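Local structure of protein adenylyltransferase (Bartonella henselae str. Houston-1, 5NH2) at residues A[131-136]-A[209-214]; A[138-143]-A[163-168]; A[205-208]-A[213-216]. The protein transfers AMP from ATP to tyrosine or threonine residues of host proteins, acting in virulence through the fido (Fic) domain held in this chain. All blocks are in the same frame, centred on the assembly; numbering follows the deposited sequence.

Contact 1. Residues A[131-136]-A[209-214]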
ATOM      1  N   LEU A 131      18.369  11.076   8.731  1.00 47.07           N
ATOM      2  CA  LEU A 131      17.658  12.226   8.197  1.00 46.61           C
ATOM      3  C   LEU A 131      16.496  12.535   9.126  1.00 46.29           C
ATOM      4  O   LEU A 131      15.997  11.646   9.823  1.00 49.75           O
ATOM      5  CB  LEU A 131      17.133  11.954   6.768  1.00 39.50           C
ATOM      6  CG  LEU A 131      18.223  11.670   5.741  1.00 45.28           C
ATOM      7  CD1 LEU A 131      17.731  11.285   4.305  1.00 37.42           C
ATOM      8  CD2 LEU A 131      19.225  12.869   5.725  1.00 46.91           C
ATOM      9  N   THR A 132      16.036  13.788   9.109  1.00 42.25           N
ATOM     10  CA  THR A 132      14.749  14.103   9.731  1.00 46.85           C
ATOM     11  C   THR A 132      13.608  13.503   8.903  1.00 41.82           C
ATOM     12  O   THR A 132      13.814  13.014   7.792  1.00 46.72           O
ATOM     13  CB  THR A 132      14.524  15.612   9.807  1.00 48.72           C
ATOM     14  OG1 THR A 132      14.440  16.140   8.471  1.00 42.01           O
ATOM     15  CG2 THR A 132      15.617  16.293  10.560  1.00 46.07           C
ATOM     16  N   ARG A 133      12.376  13.596   9.431  1.00 43.22           N
ATOM     17  CA  ARG A 133      11.219  13.035   8.726  1.00 41.92           C
ATOM     18  C   ARG A 133      10.982  13.732   7.380  1.00 46.08           C
ATOM     19  O   ARG A 133      10.706  13.066   6.364  1.00 50.63           O
ATOM     20  CB  ARG A 133       9.949  13.117   9.589  1.00 39.32           C
ATOM     21  CG  ARG A 133       8.682  12.407   8.920  1.00 34.70           C
ATOM     22  CD  ARG A 133       7.507  12.442   9.859  1.00 43.31           C
ATOM     23  NE  ARG A 133       7.186  13.821  10.193  1.00 44.11           N
ATOM     24  CZ  ARG A 133       6.432  14.598   9.426  1.00 43.30           C
ATOM     25  NH1 ARG A 133       5.880  14.118   8.299  1.00 36.00           N
ATOM     26  NH2 ARG A 133       6.210  15.843   9.790  1.00 45.18           N
ATOM     27  N   GLU A 134      11.095  15.062   7.348  1.00 40.64           N
ATOM     28  CA  GLU A 134      10.843  15.810   6.119  1.00 40.03           C
ATOM     29  C   GLU A 134      11.891  15.498   5.055  1.00 39.47           C
ATOM     30  O   GLU A 134      11.556  15.253   3.891  1.00 43.57           O
ATOM     31  CB  GLU A 134      10.815  17.297   6.429  1.00 41.84           C
ATOM     32  CG  GLU A 134       9.449  17.783   6.799  1.00 52.17           C
ATOM     33  CD  GLU A 134       9.198  17.705   8.279  1.00 70.78           C
ATOM     34  OE1 GLU A 134      10.062  17.131   9.002  1.00 77.80           O
ATOM     35  OE2 GLU A 134       8.140  18.224   8.713  1.00 76.34           O
ATOM     36  N   GLU A 135      13.166  15.475   5.452  1.00 46.37           N
ATOM     37  CA  GLU A 135      14.248  15.071   4.550  1.00 45.36           C
ATOM     38  C   GLU A 135      14.004  13.672   3.961  1.00 40.50           C
ATOM     39  O   GLU A 135      13.998  13.483   2.731  1.00 41.92           O
ATOM     40  CB  GLU A 135      15.579  15.119   5.311  1.00 43.24           C
ATOM     41  CG  GLU A 135      15.906  16.465   5.900  1.00 49.21           C
ATOM     42  CD  GLU A 135      17.159  16.460   6.823  1.00 57.03           C
ATOM     43  OE1 GLU A 135      17.497  15.391   7.398  1.00 54.09           O
ATOM     44  OE2 GLU A 135      17.802  17.538   6.980  1.00 59.39           O
ATOM     45  N   PHE A 136      13.819  12.677   4.841  1.00 35.58           N
ATOM     46  CA  PHE A 136      13.522  11.325   4.404  1.00 36.10           C
ATOM     47  C   PHE A 136      12.376  11.327   3.404  1.00 38.94           C
ATOM     48  O   PHE A 136      12.506  10.751   2.327  1.00 42.27           O
ATOM     49  CB  PHE A 136      13.195  10.413   5.585  1.00 32.90           C
ATOM     50  CG  PHE A 136      12.755   9.018   5.172  1.00 31.46           C
ATOM     51  CD1 PHE A 136      13.683   8.020   4.940  1.00 31.59           C
ATOM     52  CD2 PHE A 136      11.397   8.718   5.015  1.00 37.05           C
ATOM     53  CE1 PHE A 136      13.271   6.755   4.531  1.00 39.30           C
ATOM     54  CE2 PHE A 136      10.968   7.441   4.624  1.00 36.38           C
ATOM     55  CZ  PHE A 136      11.910   6.454   4.377  1.00 35.58           C
ATOM     56  N   ILE A 209       0.705  10.227   6.412  1.00 38.88           N
ATOM     57  CA  ILE A 209       0.967   8.861   6.889  1.00 42.36           C
ATOM     58  C   ILE A 209       2.336   8.709   7.578  1.00 47.51           C
ATOM     59  O   ILE A 209       2.736   7.579   7.901  1.00 46.06           O
ATOM     60  CB  ILE A 209       0.808   7.855   5.755  1.00 27.84           C
ATOM     61  CG1 ILE A 209       1.977   8.030   4.783  1.00 27.75           C
ATOM     62  CG2 ILE A 209      -0.511   8.132   5.032  1.00 24.19           C
ATOM     63  CD1 ILE A 209       1.974   6.973   3.698  1.00 30.97           C
ATOM     64  N   SER A 210       3.077   9.804   7.770  1.00 44.53           N
ATOM     65  CA  SER A 210       4.344   9.831   8.515  1.00 44.35           C
ATOM     66  C   SER A 210       4.248  10.671   9.786  1.00 46.07           C
ATOM     67  O   SER A 210       4.912  10.360  10.776  1.00 44.63           O
ATOM     68  CB  SER A 210       5.530  10.307   7.654  1.00 37.95           C
ATOM     69  OG  SER A 210       5.308  11.600   7.135  1.00 39.54           O
ATOM     70  N   ASN A 211       3.644  11.851   9.709  1.00 43.90           N
ATOM     71  CA  ASN A 211       3.416  12.665  10.891  1.00 41.70           C
ATOM     72  C   ASN A 211       2.590  11.920  11.942  1.00 43.53           C
ATOM     73  O   ASN A 211       1.413  11.593  11.693  1.00 40.54           O
ATOM     74  CB  ASN A 211       2.726  13.973  10.498  1.00 42.52           C
ATOM     75  CG  ASN A 211       2.841  15.037  11.588  1.00 48.98           C
ATOM     76  OD1 ASN A 211       2.647  14.746  12.763  1.00 46.26           O
ATOM     77  ND2 ASN A 211       3.182  16.266  11.197  1.00 48.34           N
ATOM     78  N   PRO A 212       3.155  11.664  13.131  1.00 40.48           N
ATOM     79  CA  PRO A 212       2.404  10.965  14.202  1.00 43.25           C
ATOM     80  C   PRO A 212       1.086  11.623  14.589  1.00 44.66           C
ATOM     81  O   PRO A 212       0.063  10.928  14.744  1.00 48.48           O
ATOM     82  CB  PRO A 212       3.383  10.988  15.386  1.00 46.36           C
ATOM     83  CG  PRO A 212       4.767  11.107  14.746  1.00 44.00           C
ATOM     84  CD  PRO A 212       4.574  11.896  13.463  1.00 39.43           C
ATOM     85  N   GLU A 213       1.092  12.949  14.772  1.00 39.53           N
ATOM     86  CA  GLU A 213      -0.151  13.668  15.022  1.00 47.68           C
ATOM     87  C   GLU A 213      -1.163  13.391  13.919  1.00 52.29           C
ATOM     88  O   GLU A 213      -2.361  13.241  14.191  1.00 57.11           O
ATOM     89  CB  GLU A 213       0.097  15.175  15.135  1.00 58.46           C
ATOM     90  CG  GLU A 213       1.251  15.584  16.064  1.00 71.91           C
ATOM     91  CD  GLU A 213       0.920  15.365  17.536  1.00 79.21           C
ATOM     92  OE1 GLU A 213       1.553  14.490  18.173  1.00 80.82           O
ATOM     93  OE2 GLU A 213       0.011  16.056  18.051  1.00 82.14           O
ATOM     94  N   LYS A 214      -0.706  13.269  12.674  1.00 38.26           N
ATOM     95  CA  LYS A 214      -1.706  13.094  11.623  1.00 39.35           C
ATOM     96  C   LYS A 214      -2.181  11.648  11.530  1.00 40.77           C
ATOM     97  O   LYS A 214      -3.389  11.387  11.322  1.00 38.36           O
ATOM     98  CB  LYS A 214      -1.158  13.638  10.320  1.00 35.87           C
ATOM     99  CG  LYS A 214      -1.108  15.165  10.405  1.00 35.53           C
ATOM    100  CD  LYS A 214      -0.773  15.853   9.108  1.00 37.11           C
ATOM    101  CE  LYS A 214      -0.485  17.324   9.405  1.00 38.61           C
ATOM    102  NZ  LYS A 214      -0.207  18.092   8.195  1.00 39.50           N
TER

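Contact 2. Residues A[138-143]-A[163-168]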
ATOM      1  N   SER A 138      11.226  13.688   1.392  1.00 37.16           N
ATOM      2  CA  SER A 138      11.524  14.270   0.083  1.00 40.20           C
ATOM      3  C   SER A 138      12.352  13.314  -0.755  1.00 41.14           C
ATOM      4  O   SER A 138      12.054  13.111  -1.944  1.00 44.25           O
ATOM      5  CB  SER A 138      12.223  15.623   0.217  1.00 51.92           C
ATOM      6  OG  SER A 138      13.513  15.492   0.782  1.00 63.79           O
ATOM      7  N   GLU A 139      13.354  12.663  -0.143  1.00 40.98           N
ATOM      8  CA  GLU A 139      14.119  11.634  -0.864  1.00 43.20           C
ATOM      9  C   GLU A 139      13.239  10.432  -1.277  1.00 39.42           C
ATOM     10  O   GLU A 139      13.189  10.016  -2.461  1.00 37.13           O
ATOM     11  CB  GLU A 139      15.292  11.186   0.015  1.00 45.63           C
ATOM     12  CG  GLU A 139      16.332  12.254   0.232  1.00 48.20           C
ATOM     13  CD  GLU A 139      17.187  12.559  -1.009  1.00 57.70           C
ATOM     14  OE1 GLU A 139      17.789  13.641  -1.024  1.00 66.49           O
ATOM     15  OE2 GLU A 139      17.288  11.743  -1.959  1.00 56.96           O
ATOM     16  N   ALA A 140      12.545   9.851  -0.296  1.00 35.56           N
ATOM     17  CA  ALA A 140      11.703   8.690  -0.539  1.00 29.26           C
ATOM     18  C   ALA A 140      10.740   8.921  -1.700  1.00 32.20           C
ATOM     19  O   ALA A 140      10.522   8.021  -2.511  1.00 41.77           O
ATOM     20  CB  ALA A 140      10.938   8.361   0.736  1.00 28.57           C
ATOM     21  N   ILE A 141      10.189  10.136  -1.823  1.00 27.06           N
ATOM     22  CA  ILE A 141       9.191  10.399  -2.863  1.00 29.40           C
ATOM     23  C   ILE A 141       9.795  10.212  -4.264  1.00 35.22           C
ATOM     24  O   ILE A 141       9.231   9.506  -5.109  1.00 26.44           O
ATOM     25  CB  ILE A 141       8.569  11.802  -2.664  1.00 28.03           C
ATOM     26  CG1 ILE A 141       7.514  11.773  -1.547  1.00 27.96           C
ATOM     27  CG2 ILE A 141       7.813  12.231  -3.903  1.00 29.75           C
ATOM     28  CD1 ILE A 141       7.319  13.050  -0.769  1.00 29.20           C
ATOM     29  N   GLU A 142      10.971  10.800  -4.516  1.00 30.25           N
ATOM     30  CA  GLU A 142      11.665  10.583  -5.786  1.00 40.27           C
ATOM     31  C   GLU A 142      11.855   9.096  -6.091  1.00 27.01           C
ATOM     32  O   GLU A 142      11.521   8.643  -7.200  1.00 28.98           O
ATOM     33  CB  GLU A 142      13.016  11.323  -5.795  1.00 39.98           C
ATOM     34  CG  GLU A 142      12.880  12.833  -5.679  1.00 43.89           C
ATOM     35  CD  GLU A 142      14.230  13.544  -5.734  1.00 49.83           C
ATOM     36  OE1 GLU A 142      14.305  14.682  -5.219  1.00 58.71           O
ATOM     37  OE2 GLU A 142      15.199  12.970  -6.296  1.00 38.75           O
ATOM     38  N   LEU A 143      12.389   8.309  -5.126  1.00 26.55           N
ATOM     39  CA  LEU A 143      12.493   6.851  -5.384  1.00 29.21           C
ATOM     40  C   LEU A 143      11.127   6.173  -5.588  1.00 31.75           C
ATOM     41  O   LEU A 143      10.999   5.231  -6.381  1.00 32.50           O
ATOM     42  CB  LEU A 143      13.252   6.149  -4.263  1.00 30.57           C
ATOM     43  CG  LEU A 143      14.675   6.711  -4.247  1.00 38.12           C
ATOM     44  CD1 LEU A 143      15.285   6.350  -2.972  1.00 30.87           C
ATOM     45  CD2 LEU A 143      15.468   6.124  -5.383  1.00 40.59           C
ATOM     46  N   LEU A 163       5.529  -2.512   0.676  1.00 35.76           N
ATOM     47  CA  LEU A 163       6.297  -3.135   1.750  1.00 29.62           C
ATOM     48  C   LEU A 163       7.756  -2.650   1.754  1.00 29.95           C
ATOM     49  O   LEU A 163       8.357  -2.463   2.823  1.00 31.03           O
ATOM     50  CB  LEU A 163       6.232  -4.656   1.637  1.00 32.92           C
ATOM     51  CG  LEU A 163       5.881  -5.374   2.950  1.00 42.93           C
ATOM     52  CD1 LEU A 163       5.753  -6.871   2.713  1.00 32.84           C
ATOM     53  CD2 LEU A 163       6.874  -5.069   4.098  1.00 41.17           C
ATOM     54  N   PHE A 164       8.337  -2.449   0.570  1.00 31.69           N
ATOM     55  CA  PHE A 164       9.714  -1.953   0.501  1.00 37.25           C
ATOM     56  C   PHE A 164       9.813  -0.585   1.159  1.00 35.79           C
ATOM     57  O   PHE A 164      10.739  -0.325   1.943  1.00 36.66           O
ATOM     58  CB  PHE A 164      10.181  -1.922  -0.966  1.00 34.05           C
ATOM     59  CG  PHE A 164      11.629  -1.443  -1.203  1.00 35.68           C
ATOM     60  CD1 PHE A 164      11.929  -0.084  -1.312  1.00 30.52           C
ATOM     61  CD2 PHE A 164      12.660  -2.357  -1.422  1.00 33.44           C
ATOM     62  CE1 PHE A 164      13.252   0.357  -1.576  1.00 37.89           C
ATOM     63  CE2 PHE A 164      13.966  -1.912  -1.705  1.00 37.29           C
ATOM     64  CZ  PHE A 164      14.259  -0.563  -1.787  1.00 26.40           C
ATOM     65  N   PHE A 165       8.830   0.280   0.919  1.00 35.29           N
ATOM     66  CA  PHE A 165       8.982   1.630   1.459  1.00 37.06           C
ATOM     67  C   PHE A 165       8.591   1.717   2.928  1.00 37.79           C
ATOM     68  O   PHE A 165       9.142   2.565   3.641  1.00 44.26           O
ATOM     69  CB  PHE A 165       8.244   2.638   0.556  1.00 31.96           C
ATOM     70  CG  PHE A 165       9.088   3.074  -0.620  1.00 28.64           C
ATOM     71  CD1 PHE A 165       9.104   2.341  -1.791  1.00 22.82           C
ATOM     72  CD2 PHE A 165       9.916   4.189  -0.515  1.00 31.20           C
ATOM     73  CE1 PHE A 165       9.930   2.710  -2.888  1.00 28.10           C
ATOM     74  CE2 PHE A 165      10.737   4.598  -1.585  1.00 27.74           C
ATOM     75  CZ  PHE A 165      10.749   3.845  -2.790  1.00 28.86           C
ATOM     76  N   GLU A 166       7.733   0.802   3.413  1.00 39.72           N
ATOM     77  CA  GLU A 166       7.440   0.722   4.849  1.00 39.33           C
ATOM     78  C   GLU A 166       8.676   0.291   5.622  1.00 34.14           C
ATOM     79  O   GLU A 166       9.024   0.884   6.655  1.00 36.99           O
ATOM     80  CB  GLU A 166       6.282  -0.259   5.129  1.00 44.10           C
ATOM     81  CG  GLU A 166       4.886   0.154   4.637  1.00 48.94           C
ATOM     82  CD  GLU A 166       3.885  -1.026   4.571  1.00 55.48           C
ATOM     83  OE1 GLU A 166       4.195  -2.142   5.046  1.00 61.11           O
ATOM     84  OE2 GLU A 166       2.771  -0.845   4.039  1.00 60.50           O
ATOM     85  N   ASN A 167       9.347  -0.743   5.131  1.00 34.24           N
ATOM     86  CA  ASN A 167      10.540  -1.249   5.790  1.00 30.42           C
ATOM     87  C   ASN A 167      11.710  -0.274   5.657  1.00 30.62           C
ATOM     88  O   ASN A 167      12.471  -0.065   6.615  1.00 32.76           O
ATOM     89  CB  ASN A 167      10.875  -2.611   5.195  1.00 35.00           C
ATOM     90  CG  ASN A 167      10.047  -3.709   5.800  1.00 34.94           C
ATOM     91  OD1 ASN A 167       9.337  -3.486   6.768  1.00 39.47           O
ATOM     92  ND2 ASN A 167      10.169  -4.917   5.261  1.00 28.24           N
ATOM     93  N   LEU A 168      11.862   0.344   4.488  1.00 32.02           N
ATOM     94  CA  LEU A 168      12.855   1.404   4.324  1.00 30.98           C
ATOM     95  C   LEU A 168      12.646   2.527   5.342  1.00 35.19           C
ATOM     96  O   LEU A 168      13.602   2.977   5.994  1.00 34.09           O
ATOM     97  CB  LEU A 168      12.798   1.966   2.905  1.00 32.10           C
ATOM     98  CG  LEU A 168      13.773   3.125   2.627  1.00 35.09           C
ATOM     99  CD1 LEU A 168      15.247   2.642   2.579  1.00 33.24           C
ATOM    100  CD2 LEU A 168      13.391   3.832   1.337  1.00 29.53           C
TER

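Contact 3. Residues A[205-208]-A[213-216]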
ATOM      1  N   LEU A 205       0.273  13.248   0.702  1.00 33.22           N
ATOM      2  CA  LEU A 205       0.119  11.837   1.036  1.00 32.08           C
ATOM      3  C   LEU A 205       1.184  11.371   2.038  1.00 31.19           C
ATOM      4  O   LEU A 205       0.836  10.863   3.115  1.00 34.71           O
ATOM      5  CB  LEU A 205       0.162  10.993  -0.247  1.00 35.26           C
ATOM      6  CG  LEU A 205      -0.283   9.518  -0.149  1.00 33.29           C
ATOM      7  CD1 LEU A 205      -0.803   9.030  -1.486  1.00 32.83           C
ATOM      8  CD2 LEU A 205       0.817   8.625   0.275  1.00 22.43           C
ATOM      9  N   PHE A 206       2.489  11.508   1.690  1.00 31.07           N
ATOM     10  CA  PHE A 206       3.576  11.054   2.587  1.00 32.95           C
ATOM     11  C   PHE A 206       3.545  11.786   3.939  1.00 39.08           C
ATOM     12  O   PHE A 206       3.915  11.198   4.972  1.00 34.26           O
ATOM     13  CB  PHE A 206       4.972  11.242   1.935  1.00 28.47           C
ATOM     14  CG  PHE A 206       5.450  10.053   1.064  1.00 34.89           C
ATOM     15  CD1 PHE A 206       4.705   9.612  -0.060  1.00 33.78           C
ATOM     16  CD2 PHE A 206       6.677   9.434   1.325  1.00 29.16           C
ATOM     17  CE1 PHE A 206       5.163   8.555  -0.859  1.00 28.59           C
ATOM     18  CE2 PHE A 206       7.153   8.345   0.541  1.00 26.42           C
ATOM     19  CZ  PHE A 206       6.400   7.904  -0.536  1.00 24.25           C
ATOM     20  N   GLU A 207       3.088  13.061   3.958  1.00 38.61           N
ATOM     21  CA  GLU A 207       3.005  13.787   5.232  1.00 39.11           C
ATOM     22  C   GLU A 207       1.920  13.199   6.162  1.00 37.83           C
ATOM     23  O   GLU A 207       2.175  12.959   7.352  1.00 36.14           O
ATOM     24  CB  GLU A 207       2.767  15.280   4.976  1.00 33.96           C
ATOM     25  CG  GLU A 207       2.208  16.047   6.185  1.00 34.33           C
ATOM     26  CD  GLU A 207       3.256  16.401   7.253  1.00 43.26           C
ATOM     27  OE1 GLU A 207       4.492  16.184   7.044  1.00 41.01           O
ATOM     28  OE2 GLU A 207       2.818  16.888   8.332  1.00 48.15           O
ATOM     29  N   ASP A 208       0.720  12.946   5.630  1.00 35.37           N
ATOM     30  CA  ASP A 208      -0.383  12.434   6.443  1.00 42.07           C
ATOM     31  C   ASP A 208      -0.064  11.085   7.095  1.00 43.77           C
ATOM     32  O   ASP A 208      -0.567  10.793   8.194  1.00 36.03           O
ATOM     33  CB  ASP A 208      -1.644  12.306   5.572  1.00 38.14           C
ATOM     34  CG  ASP A 208      -2.312  13.642   5.334  1.00 36.98           C
ATOM     35  OD1 ASP A 208      -1.773  14.671   5.820  1.00 36.87           O
ATOM     36  OD2 ASP A 208      -3.367  13.679   4.666  1.00 33.98           O
ATOM     37  N   GLU A 213       1.092  12.949  14.772  1.00 39.53           N
ATOM     38  CA  GLU A 213      -0.151  13.668  15.022  1.00 47.68           C
ATOM     39  C   GLU A 213      -1.163  13.391  13.919  1.00 52.29           C
ATOM     40  O   GLU A 213      -2.361  13.241  14.191  1.00 57.11           O
ATOM     41  CB  GLU A 213       0.097  15.175  15.135  1.00 58.46           C
ATOM     42  CG  GLU A 213       1.251  15.584  16.064  1.00 71.91           C
ATOM     43  CD  GLU A 213       0.920  15.365  17.536  1.00 79.21           C
ATOM     44  OE1 GLU A 213       1.553  14.490  18.173  1.00 80.82           O
ATOM     45  OE2 GLU A 213       0.011  16.056  18.051  1.00 82.14           O
ATOM     46  N   LYS A 214      -0.706  13.269  12.674  1.00 38.26           N
ATOM     47  CA  LYS A 214      -1.706  13.094  11.623  1.00 39.35           C
ATOM     48  C   LYS A 214      -2.181  11.648  11.530  1.00 40.77           C
ATOM     49  O   LYS A 214      -3.389  11.387  11.322  1.00 38.36           O
ATOM     50  CB  LYS A 214      -1.158  13.638  10.320  1.00 35.87           C
ATOM     51  CG  LYS A 214      -1.108  15.165  10.405  1.00 35.53           C
ATOM     52  CD  LYS A 214      -0.773  15.853   9.108  1.00 37.11           C
ATOM     53  CE  LYS A 214      -0.485  17.324   9.405  1.00 38.61           C
ATOM     54  NZ  LYS A 214      -0.207  18.092   8.195  1.00 39.50           N
ATOM     55  N   ILE A 215      -1.266  10.713  11.799  1.00 41.18           N
ATOM     56  CA  ILE A 215      -1.603   9.291  11.792  1.00 36.90           C
ATOM     57  C   ILE A 215      -2.674   8.980  12.836  1.00 40.97           C
ATOM     58  O   ILE A 215      -3.579   8.168  12.591  1.00 37.22           O
ATOM     59  CB  ILE A 215      -0.321   8.470  12.008  1.00 34.99           C
ATOM     60  CG1 ILE A 215       0.591   8.622  10.780  1.00 28.79           C
ATOM     61  CG2 ILE A 215      -0.642   6.992  12.312  1.00 31.88           C
ATOM     62  CD1 ILE A 215       1.912   8.003  10.939  1.00 28.92           C
ATOM     63  N   ARG A 216      -2.593   9.623  14.013  1.00 45.29           N
ATOM     64  CA  ARG A 216      -3.609   9.389  15.044  1.00 47.15           C
ATOM     65  C   ARG A 216      -4.995   9.759  14.527  1.00 44.45           C
ATOM     66  O   ARG A 216      -5.973   9.045  14.788  1.00 36.31           O
ATOM     67  CB  ARG A 216      -3.337  10.225  16.306  1.00 49.38           C
ATOM     68  CG  ARG A 216      -2.085  10.017  17.099  1.00 50.08           C
ATOM     69  CD  ARG A 216      -2.229  10.657  18.540  1.00 56.77           C
ATOM     70  NE  ARG A 216      -1.963  12.108  18.632  1.00 61.18           N
ATOM     71  CZ  ARG A 216      -2.878  13.083  18.496  1.00 69.19           C
ATOM     72  NH1 ARG A 216      -4.150  12.793  18.253  1.00 74.15           N
ATOM     73  NH2 ARG A 216      -2.529  14.364  18.601  1.00 68.70           N
TER
HETATM   74  O   HOH W   1      -1.958  17.578   6.260  1.00 28.07           O

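Contact 1. Residues A[131-136]-A[209-214]
Arg133, in the first turn of helix 133-150, faces Ser210 in the connection before helix 212-227, and with 7.6 Å between their CA atoms the two backbones stay well apart. The contact thus joins two helix beginnings, each with its own N-cap. In segment 131-136 the motif is a capping box: Thr132 N gives a bond of 2.8 Å to Glu135 OE1, which it meets from above the carboxylate plane, while Glu135 N returns a weak one to Thr132 OG1. Asn211 is the N-cap of the other helix, its OD1 taking a weak bond from Glu213 N.

The gap is bridged by one long side chain. Arg133 leaves its helix with CG anti to the backbone N and stays extended until it bends about the CG-CD bond (chi3 59°), which brings the guanidinium edge-on to Ser210 OG and lays one face over the Asn211 backbone. NH1 donates to Ser210 OG at 2.8 Å, with an N-H...O angle of 146° and the oxygen close to the guanidinium plane. The face is covered toward its rim by Asn211 CA, and the Asn211 amide is inclined to the guanidinium by 49°. Glu134 adds charge alone: its OE2 lies well out of the guanidinium plane, 3.2 Å from Arg133 NH2.

Helix 200-208 completes the polar cluster. Arg133 NH1 also forms a salt bridge with Glu207 OE1, and Asn211 ND2 bonds to Glu207 OE2. Ser210 OG in turn gives its proton to Phe206 O and accepts from Asn137 ND2 as well, so this buried hydroxyl is gripped from several directions. Arg133 CD completes the approach, resting 3.5 Å from the carbonyl oxygen Ser210 O.

Contact 2. Residues A[138-143]-A[163-168]
Helices 133-150 and 157-171 come together at Ala140 and Phe165, whose CA atoms are 7.8 Å apart, a separation filled largely by a single aromatic side chain. In the Fic fold these two helices flank the loop carrying the family signature, and in this protein Glu155 to Arg159, which bind ATP, span the end of that loop and the first turn of helix 157-171. The contact itself is buried packing near that site, with the side chain of Phe165 about 6 Å from that of Arg162, which probably also binds ATP.

Phe165 points toward the other helix and touches it with the far end of its ring. CZ lies 3.7 Å from Leu143 CB, which sits at the ring edge in its plane, and CE2 comes 3.6 Å from Ala140 O. The methyl of Ala140 is more distant, its CB 4.4 Å from Phe165 CE2. While CB of Leu143 meets the phenyl group, CG is anti to the carbonyl carbon (chi1 -63°), which directs the branch to Leu118 and Leu122 of helix 109-124. Phe164 CE1 lies over one face of the Phe165 ring, toward the rim, and Phe144 meets Phe165 edge-to-face.

With no hydrogen bond between the segments, the contact rests mainly on van der Waals packing, to which the approach of Ala140 O to the ring carbon may add a weak electrostatic term.

Contact 3. Residues A[205-208]-A[213-216]
The carboxylates of Glu207 and Asp208 are the flat groups that meet the long chain of Lys214, and each offers it one oxygen. Lys214 CD stands above the Asp208 carboxylate plane, toward the OD1 side and 3.6 Å from OD1, while NZ lies at the edge of the Glu207 carboxylate, close to its plane, 3.3 Å from OE2 in a salt bridge whose hydrogen bond is weak. The Glu207 side chain, bent about its CB-CG bond (chi2 78°), crosses that of Lys214 at about a right angle. Extended beyond CG, the lysine carries its methylenes past Asp208 before the ammonium group reaches Glu207. A water lies 2.7 Å from Lys214 NZ, whose proton it accepts, and 2.9 Å from Asp208 OD1, so that it may bridge the two.

These are two consecutive helices of the Fic domain region joined by a short connection, the last turn of helix 200-208 packing against the start of helix 212-227. Asp208 O, at the end of the first helix, is 3.6 Å from both Lys214 CB and Ile215 CG1. Each charge has a stronger partner outside this pair of helix ends: Arg133 for Glu207, Arg185 for Asp208 and Glu242 for Lys214. Asp208 OD2 also accepts from Val239 N, so the fido domain is tied here to the OB-like intracellular delivery region.

Farther along, Arg216 NH2 bonds to Glu213 OE2 from above the carboxylate plane.

Contact 2 is nested inside the chain loop closed by contact 1, and contact 3 follows contact 2 in sequence. Contacts 1 and 2 share helix 133-150, with centres 12 Å apart; contacts 1 and 3 share Glu213 and Lys214 on helix 212-227, their centres 8 Å apart. Between contacts 2 and 3, whose centres are 15 Å apart, Phe206 packs on Ala140 and Ile141. Helix 200-208 thus meets helix 133-150 through the Phe206 ring and the Arg133-Glu207 salt bridge. Together the three contacts lead from the helices flanking the ATP-binding loop, through the polar margin of the fido domain, to the helix that leads into the intracellular delivery region.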